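Local atomic coordinates of ABC sugar transporter, periplasmic sugar binding protein (Legionella pneumophila subsp. pneumophila, PDB entry 3ROT), a protein that probably binds a sugar in the periplasm as the solute-binding component of an ABC transporter. Residues Glu125-Ala130 with Leu238-Met243; Asn190-Leu195 with Asp201-Met206; Gln205-Pro210 with Pro219-Phe224. One frame throughout, in Å; residues are numbered along the deposited sequence.

Contact 1: residues Glu125-Ala130 with Leu238-Met243; sequences ELTPSA and LVNYVM
Leu-126 and Thr-127 meet Asn-240 and Tyr-241 in a small, partly buried packing contact. It joins the end of helix 112-126 to edge strand 241-243 and the residue before it. Leu-126 is the last helical residue, and Thr-127 leaves the helical conformation. The CA atoms of Leu-126 and Asn-240 are 7.5 Å apart, and the contact is made mainly by side chains.

Leu-126 does most of the touching. Its CG lies beside the backbone N (chi1 -59°), and CD1 continues the chain in an extended line. CD1 therefore reaches the strand. It sits 4.0 Å from Tyr-241 CB and equally far, 4.0 Å, from the carbonyl O of Asn-240. The two side chains cross at about a right angle, and CD1 lies obliquely to the tyrosine ring. Closer to the helix, Leu-126 CB is 4.2 Å from Asn-240 ND2.

The polar groups meet indirectly. Thr-127 OG1 and Asn-240 ND2 are 3.7 Å apart and do not bond to each other. Both instead hydrogen-bond to the OH of Tyr-222, which links them. Asn-240 ND2 has a second acceptor in Gln-220 OE1. Two bonds thus fix the rotation of the amide. Beyond the helix end, a type I turn runs from Thr-127 to Ala-130. Ala-130 N donates to Thr-127 O at 3.0 Å.

Tyr-241 also has partners beside the leucine. Met-243 SE, a selenomethionine atom, lies at the edge of its ring and in plane. Lys-122 forms a cation-pi interaction with the ring. The contact lies at one edge of the parallel sheet of this lobe, where 241-243 is an outermost strand. Strand 220-224 lies next to the edge strand, and Leu-126 also packs on Tyr-222 there. Helix 112-126 runs along the same face, with Lys-118 and Leu-119 touching Tyr-241.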
# COMPACT_ATOMS: atom_id res chain seq x y z
N GLU A 125 26.11 0.02 15.77
CA GLU A 125 26.61 1.24 16.40
C GLU A 125 25.49 1.85 17.25
O GLU A 125 25.69 2.18 18.42
CB GLU A 125 27.03 2.26 15.33
CG GLU A 125 27.58 3.55 15.89
CD GLU A 125 27.66 4.66 14.85
OE1 GLU A 125 28.08 4.37 13.71
OE2 GLU A 125 27.31 5.82 15.18
N LEU A 126 24.32 2.00 16.65
CA LEU A 126 23.18 2.59 17.33
C LEU A 126 22.51 1.66 18.34
O LEU A 126 21.85 2.13 19.27
CB LEU A 126 22.15 3.06 16.30
CG LEU A 126 22.68 4.09 15.30
CD1 LEU A 126 21.55 4.53 14.37
CD2 LEU A 126 23.25 5.30 16.04
N THR A 127 22.69 0.35 18.17
CA THR A 127 22.10 -0.63 19.08
C THR A 127 23.19 -1.54 19.68
O THR A 127 23.28 -2.72 19.33
CB THR A 127 21.03 -1.48 18.36
OG1 THR A 127 20.00 -0.62 17.84
CG2 THR A 127 20.40 -2.48 19.32
N PRO A 128 24.02 -0.99 20.57
CA PRO A 128 25.12 -1.71 21.24
C PRO A 128 24.64 -2.92 22.03
O PRO A 128 25.36 -3.91 22.18
CB PRO A 128 25.72 -0.65 22.16
CG PRO A 128 25.45 0.62 21.44
CD PRO A 128 24.03 0.43 20.97
N SER A 129 23.42 -2.84 22.54
CA SER A 129 22.83 -3.93 23.32
C SER A 129 22.34 -5.09 22.46
O SER A 129 21.71 -6.01 22.96
CB SER A 129 21.66 -3.38 24.15
OG SER A 129 20.62 -2.91 23.30
N ALA A 130 22.63 -5.04 21.16
CA ALA A 130 22.20 -6.09 20.22
C ALA A 130 22.41 -7.52 20.74
O ALA A 130 23.52 -7.90 21.11
CB ALA A 130 22.94 -5.90 18.88
N LEU A 238 10.69 5.18 16.43
CA LEU A 238 10.26 3.79 16.40
C LEU A 238 11.15 3.02 15.41
O LEU A 238 11.12 1.80 15.37
CB LEU A 238 8.79 3.69 16.00
CG LEU A 238 7.80 4.28 17.01
CD1 LEU A 238 6.38 4.20 16.45
CD2 LEU A 238 7.89 3.52 18.33
N VAL A 239 11.91 3.77 14.62
CA VAL A 239 12.84 3.25 13.61
C VAL A 239 14.12 4.08 13.80
O VAL A 239 14.06 5.31 13.83
CB VAL A 239 12.29 3.44 12.17
CG1 VAL A 239 13.40 3.18 11.14
CG2 VAL A 239 11.12 2.48 11.92
N ASN A 240 15.25 3.40 13.93
CA ASN A 240 16.54 4.05 14.18
C ASN A 240 17.32 4.64 13.01
O ASN A 240 17.89 5.73 13.12
CB ASN A 240 17.48 3.08 14.91
CG ASN A 240 17.16 2.94 16.38
OD1 ASN A 240 16.06 3.26 16.82
ND2 ASN A 240 18.12 2.44 17.14
N TYR A 241 17.37 3.91 11.90
CA TYR A 241 18.12 4.34 10.74
C TYR A 241 17.59 3.69 9.48
O TYR A 241 17.26 2.50 9.47
CB TYR A 241 19.59 3.95 10.93
CG TYR A 241 20.54 4.67 10.01
CD1 TYR A 241 21.00 5.94 10.32
CD2 TYR A 241 20.99 4.06 8.84
CE1 TYR A 241 21.89 6.61 9.48
CE2 TYR A 241 21.88 4.72 7.99
CZ TYR A 241 22.33 5.99 8.33
OH TYR A 241 23.24 6.63 7.52
N VAL A 242 17.53 4.46 8.40
CA VAL A 242 17.02 3.95 7.14
C VAL A 242 17.94 4.31 5.98
O VAL A 242 18.33 5.47 5.84
CB VAL A 242 15.62 4.51 6.85
CG1 VAL A 242 15.12 4.00 5.52
CG2 VAL A 242 14.66 4.11 7.98
N MSE A 243 18.27 3.32 5.17
CA MSE A 243 19.12 3.52 4.01
C MSE A 243 18.34 4.23 2.91
O MSE A 243 17.21 3.85 2.60
CB MSE A 243 19.62 2.17 3.48
CG MSE A 243 20.45 1.37 4.47
SE MSE A 243 21.97 2.37 5.04
CE MSE A 243 23.04 2.20 3.45

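Contact 2: residues Asn190-Leu195 with Asp201-Met206; sequences NIIFCL and DPLGQM
Leu-203 of helix 197-208 packs on Ile-192 and Cys-194 of strand 191-194 in a buried apolar contact. The CA atoms of Cys-194 and Leu-203 are 9.0 Å apart, and one leucine side chain bridges the gap.

The CB of Leu-203 points toward the strand but stops short of it. From there CG goes anti to the backbone N (chi1 168°), which carries the branch away from the helix. The two methyls then part. CD2 continues the extended line and forms the tip. It lies 3.8 Å from Ile-192 CG2 and also 3.8 Å from Cys-194 SG. The CD1 methyl of Ile-192 is slightly farther from Leu-203 CD2, at 4.1 Å. CD1 of Leu-203 bends back and rests 3.8 Å from CE of Met-206, a selenomethionine one turn along the same helix.

Ile-192 and Leu-203 reach toward each other, tip to tip. Cys-194 lies two residues farther along the strand, on the same face of the sheet. Its SG meets the same leucine methyl from a different direction, beside its own backbone N (chi1 -64°). CD2 thus touches both a branched carbon side chain and a sulfur. Phe-193, between them in sequence, points away to the opposite face.

The helix is kinked at Pro-202, whose N cannot donate to the turn before. Gln-205 N still bonds to Asp-201 O at 3.1 Å. The side-chain amide of Gln-205 bonds to Thr-19 and Pro-16 of the second subunit. Strand 191-194 is the central strand of its five-stranded parallel sheet, between strands 132-137 and 220-224. Helices 197-208 and 172-185 cover the face of Ile-192, and helix 143-158 covers the face of Phe-193.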
# COMPACT_ATOMS: atom_id res chain seq x y z
N ASN A 190 15.89 -8.19 19.67
CA ASN A 190 15.80 -6.75 19.90
C ASN A 190 16.18 -5.88 18.71
O ASN A 190 16.24 -4.65 18.82
CB ASN A 190 16.62 -6.35 21.14
CG ASN A 190 18.07 -6.79 21.06
OD1 ASN A 190 18.50 -7.46 20.11
ND2 ASN A 190 18.85 -6.42 22.07
N ILE A 191 16.43 -6.51 17.58
CA ILE A 191 16.76 -5.77 16.37
C ILE A 191 16.01 -6.34 15.18
O ILE A 191 15.99 -7.56 14.96
CB ILE A 191 18.26 -5.81 16.04
CG1 ILE A 191 19.06 -5.05 17.10
CG2 ILE A 191 18.50 -5.16 14.69
CD1 ILE A 191 20.52 -4.84 16.72
N ILE A 192 15.39 -5.46 14.41
CA ILE A 192 14.68 -5.87 13.22
C ILE A 192 15.16 -5.08 12.01
O ILE A 192 15.27 -3.85 12.05
CB ILE A 192 13.15 -5.69 13.35
CG1 ILE A 192 12.62 -6.58 14.49
CG2 ILE A 192 12.47 -6.08 12.04
CD1 ILE A 192 11.11 -6.50 14.70
N PHE A 193 15.47 -5.81 10.95
CA PHE A 193 15.92 -5.23 9.70
C PHE A 193 14.84 -5.48 8.65
O PHE A 193 14.53 -6.63 8.36
CB PHE A 193 17.20 -5.91 9.20
CG PHE A 193 18.44 -5.57 9.98
CD1 PHE A 193 19.22 -4.48 9.61
CD2 PHE A 193 18.84 -6.36 11.04
CE1 PHE A 193 20.40 -4.18 10.30
CE2 PHE A 193 20.02 -6.07 11.74
CZ PHE A 193 20.79 -4.98 11.36
N CYS A 194 14.27 -4.42 8.09
CA CYS A 194 13.26 -4.57 7.04
C CYS A 194 13.96 -4.31 5.71
O CYS A 194 14.53 -3.24 5.51
CB CYS A 194 12.13 -3.56 7.22
SG CYS A 194 11.19 -3.76 8.73
N LEU A 195 13.91 -5.29 4.81
CA LEU A 195 14.57 -5.16 3.52
C LEU A 195 13.93 -4.12 2.60
O LEU A 195 14.59 -3.62 1.70
CB LEU A 195 14.66 -6.53 2.83
CG LEU A 195 15.50 -7.55 3.62
CD1 LEU A 195 15.60 -8.87 2.88
CD2 LEU A 195 16.89 -6.98 3.85
N ASP A 201 5.90 -1.16 6.82
CA ASP A 201 4.55 -0.63 7.08
C ASP A 201 3.71 -1.46 8.06
O ASP A 201 3.27 -0.94 9.10
CB ASP A 201 3.74 -0.48 5.78
CG ASP A 201 4.30 0.58 4.87
OD1 ASP A 201 4.73 1.65 5.37
OD2 ASP A 201 4.30 0.35 3.64
N PRO A 202 3.45 -2.74 7.74
CA PRO A 202 2.66 -3.54 8.68
C PRO A 202 3.33 -3.66 10.05
O PRO A 202 2.64 -3.73 11.07
CB PRO A 202 2.49 -4.87 7.95
CG PRO A 202 3.64 -4.93 7.03
CD PRO A 202 3.77 -3.52 6.53
N LEU A 203 4.66 -3.67 10.07
CA LEU A 203 5.37 -3.73 11.35
C LEU A 203 5.16 -2.40 12.09
O LEU A 203 4.89 -2.39 13.30
CB LEU A 203 6.86 -3.98 11.12
CG LEU A 203 7.75 -3.78 12.35
CD1 LEU A 203 7.29 -4.69 13.48
CD2 LEU A 203 9.22 -4.06 11.99
N GLY A 204 5.27 -1.29 11.37
CA GLY A 204 5.09 0.01 11.99
C GLY A 204 3.73 0.24 12.63
O GLY A 204 3.58 1.02 13.58
N GLN A 205 2.71 -0.44 12.11
CA GLN A 205 1.38 -0.27 12.67
C GLN A 205 1.34 -0.86 14.08
O GLN A 205 0.69 -0.32 14.97
CB GLN A 205 0.34 -0.94 11.78
CG GLN A 205 -1.09 -0.63 12.16
CD GLN A 205 -2.08 -1.19 11.17
OE1 GLN A 205 -2.06 -2.39 10.86
NE2 GLN A 205 -2.96 -0.33 10.66
N MSE A 206 2.06 -1.97 14.29
CA MSE A 206 2.11 -2.60 15.60
C MSE A 206 2.95 -1.77 16.57
O MSE A 206 2.64 -1.68 17.77
CB MSE A 206 2.70 -4.01 15.50
CG MSE A 206 1.98 -4.91 14.51
SE MSE A 206 2.36 -6.81 14.79
CE MSE A 206 4.20 -6.82 14.24

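Contact 3: residues Gln205-Pro210 with Pro219-Phe224; sequences QMLLHP and PQVYSF
Leu-207, near the end of helix 197-208, comes nearest Pro-219, just before strand 220-224, with their CA atoms 8.8 Å apart. The helix and strand belong to a beta-alpha-beta crossover of the Rossmann-like lobe, in which helix 197-208 connects the parallel neighbours 191-194 and 220-224. The short helix 210-213 lies in the return connection.

Leu-207 points toward the strand and divides its two methyls between two residues. Its CG sits beside the backbone N (chi1 -62°). CD1 carries the side chain on in an extended line toward Val-221, while CD2 turns toward Pro-219. The leucine crosses both partners obliquely. The contact is purely apolar.

Val-221 projects toward the helix. Its neighbours Gln-220 and Tyr-222 point to the other face, where Tyr-222 packs on Ala-123 of helix 112-126. Pro-219 is shared with helix 172-185, since it also touches Phe-183. The helix ends just beyond Leu-207: His-209 leaves the helical conformation, and its N makes weak bonds to Gln-205 O and Met-206 O. At the contact itself, Leu-207 CD2 is 4.1 Å from Pro-219 CD, and Leu-207 CD1 is 4.1 Å from Val-221 CG2.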
# COMPACT_ATOMS: atom_id res chain seq x y z
N GLN A 205 2.71 -0.44 12.11
CA GLN A 205 1.38 -0.27 12.67
C GLN A 205 1.34 -0.86 14.08
O GLN A 205 0.69 -0.32 14.97
CB GLN A 205 0.34 -0.94 11.78
CG GLN A 205 -1.09 -0.63 12.16
CD GLN A 205 -2.08 -1.19 11.17
OE1 GLN A 205 -2.06 -2.39 10.86
NE2 GLN A 205 -2.96 -0.33 10.66
N MSE A 206 2.06 -1.97 14.29
CA MSE A 206 2.11 -2.60 15.60
C MSE A 206 2.95 -1.77 16.57
O MSE A 206 2.64 -1.68 17.77
CB MSE A 206 2.70 -4.01 15.50
CG MSE A 206 1.98 -4.91 14.51
SE MSE A 206 2.36 -6.81 14.79
CE MSE A 206 4.20 -6.82 14.24
N LEU A 207 4.02 -1.15 16.06
CA LEU A 207 4.89 -0.31 16.88
C LEU A 207 4.14 0.93 17.36
O LEU A 207 4.47 1.50 18.40
CB LEU A 207 6.12 0.13 16.09
CG LEU A 207 7.07 -0.96 15.58
CD1 LEU A 207 8.08 -0.30 14.62
CD2 LEU A 207 7.78 -1.65 16.75
N LEU A 208 3.14 1.34 16.59
CA LEU A 208 2.34 2.52 16.93
C LEU A 208 1.18 2.19 17.89
O LEU A 208 0.71 3.05 18.62
CB LEU A 208 1.78 3.16 15.64
CG LEU A 208 2.73 3.92 14.72
CD1 LEU A 208 2.04 4.22 13.38
CD2 LEU A 208 3.16 5.22 15.38
N HIS A 209 0.74 0.93 17.87
CA HIS A 209 -0.34 0.49 18.76
C HIS A 209 0.03 -0.88 19.31
O HIS A 209 -0.61 -1.88 19.02
CB HIS A 209 -1.66 0.42 17.98
CG HIS A 209 -2.12 1.75 17.47
ND1 HIS A 209 -1.71 2.26 16.26
CD2 HIS A 209 -2.90 2.70 18.04
CE1 HIS A 209 -2.22 3.47 16.10
NE2 HIS A 209 -2.94 3.76 17.17
N PRO A 210 1.09 -0.92 20.13
CA PRO A 210 1.54 -2.19 20.70
C PRO A 210 0.51 -2.97 21.51
O PRO A 210 0.47 -4.19 21.43
CB PRO A 210 2.78 -1.79 21.51
CG PRO A 210 2.51 -0.35 21.89
CD PRO A 210 1.87 0.22 20.65
N PRO A 219 11.36 -3.50 19.71
CA PRO A 219 12.68 -3.78 19.13
C PRO A 219 13.23 -2.56 18.40
O PRO A 219 12.49 -1.63 18.08
CB PRO A 219 12.39 -4.92 18.18
CG PRO A 219 11.06 -4.49 17.61
CD PRO A 219 10.30 -4.06 18.86
N GLN A 220 14.53 -2.56 18.15
CA GLN A 220 15.18 -1.48 17.42
C GLN A 220 15.02 -1.85 15.97
O GLN A 220 15.37 -2.97 15.58
CB GLN A 220 16.65 -1.38 17.82
CG GLN A 220 16.80 -1.11 19.29
CD GLN A 220 16.00 0.10 19.71
OE1 GLN A 220 16.37 1.23 19.41
NE2 GLN A 220 14.89 -0.13 20.40
N VAL A 221 14.51 -0.91 15.17
CA VAL A 221 14.23 -1.18 13.77
C VAL A 221 15.06 -0.43 12.73
O VAL A 221 15.31 0.77 12.83
CB VAL A 221 12.72 -0.91 13.50
CG1 VAL A 221 12.37 -1.26 12.06
CG2 VAL A 221 11.88 -1.71 14.49
N TYR A 222 15.46 -1.17 11.70
CA TYR A 222 16.27 -0.64 10.61
C TYR A 222 15.60 -0.97 9.29
O TYR A 222 14.99 -2.03 9.14
CB TYR A 222 17.67 -1.24 10.70
CG TYR A 222 18.36 -0.82 11.98
CD1 TYR A 222 19.10 0.36 12.04
CD2 TYR A 222 18.17 -1.54 13.16
CE1 TYR A 222 19.64 0.81 13.23
CE2 TYR A 222 18.71 -1.09 14.38
CZ TYR A 222 19.44 0.09 14.39
OH TYR A 222 19.97 0.57 15.56
N SER A 223 15.71 -0.08 8.32
CA SER A 223 15.06 -0.34 7.05
C SER A 223 15.72 0.31 5.83
O SER A 223 16.79 0.92 5.93
CB SER A 223 13.59 0.10 7.14
OG SER A 223 12.82 -0.42 6.07
N PHE A 224 15.05 0.16 4.69
CA PHE A 224 15.50 0.74 3.43
C PHE A 224 14.38 1.60 2.86
O PHE A 224 13.21 1.22 2.94
CB PHE A 224 15.81 -0.37 2.41
CG PHE A 224 17.10 -1.09 2.67
CD1 PHE A 224 18.22 -0.83 1.89
CD2 PHE A 224 17.20 -2.03 3.69
CE1 PHE A 224 19.43 -1.50 2.12
CE2 PHE A 224 18.40 -2.70 3.93
CZ PHE A 224 19.52 -2.43 3.14

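In the fold
All three contacts lie in one lobe and reach the same five-stranded parallel sheet. The centres of contacts 2 and 3 are about 4 Å apart. Both use helix 197-208, share Gln-205 and Met-206, and reach the adjacent strands 191-194 and 220-224. The centre of contact 1 lies about 12 Å from that of contact 2 and 11 Å from that of contact 3. It joins helix 112-126 to the edge strand 241-243. Along the chain, 125-130 comes first and 238-243 last, with contacts 2 and 3 between them. Together they tie helices on both faces to the sheet, consistent with the layered lobe of a periplasmic binding protein.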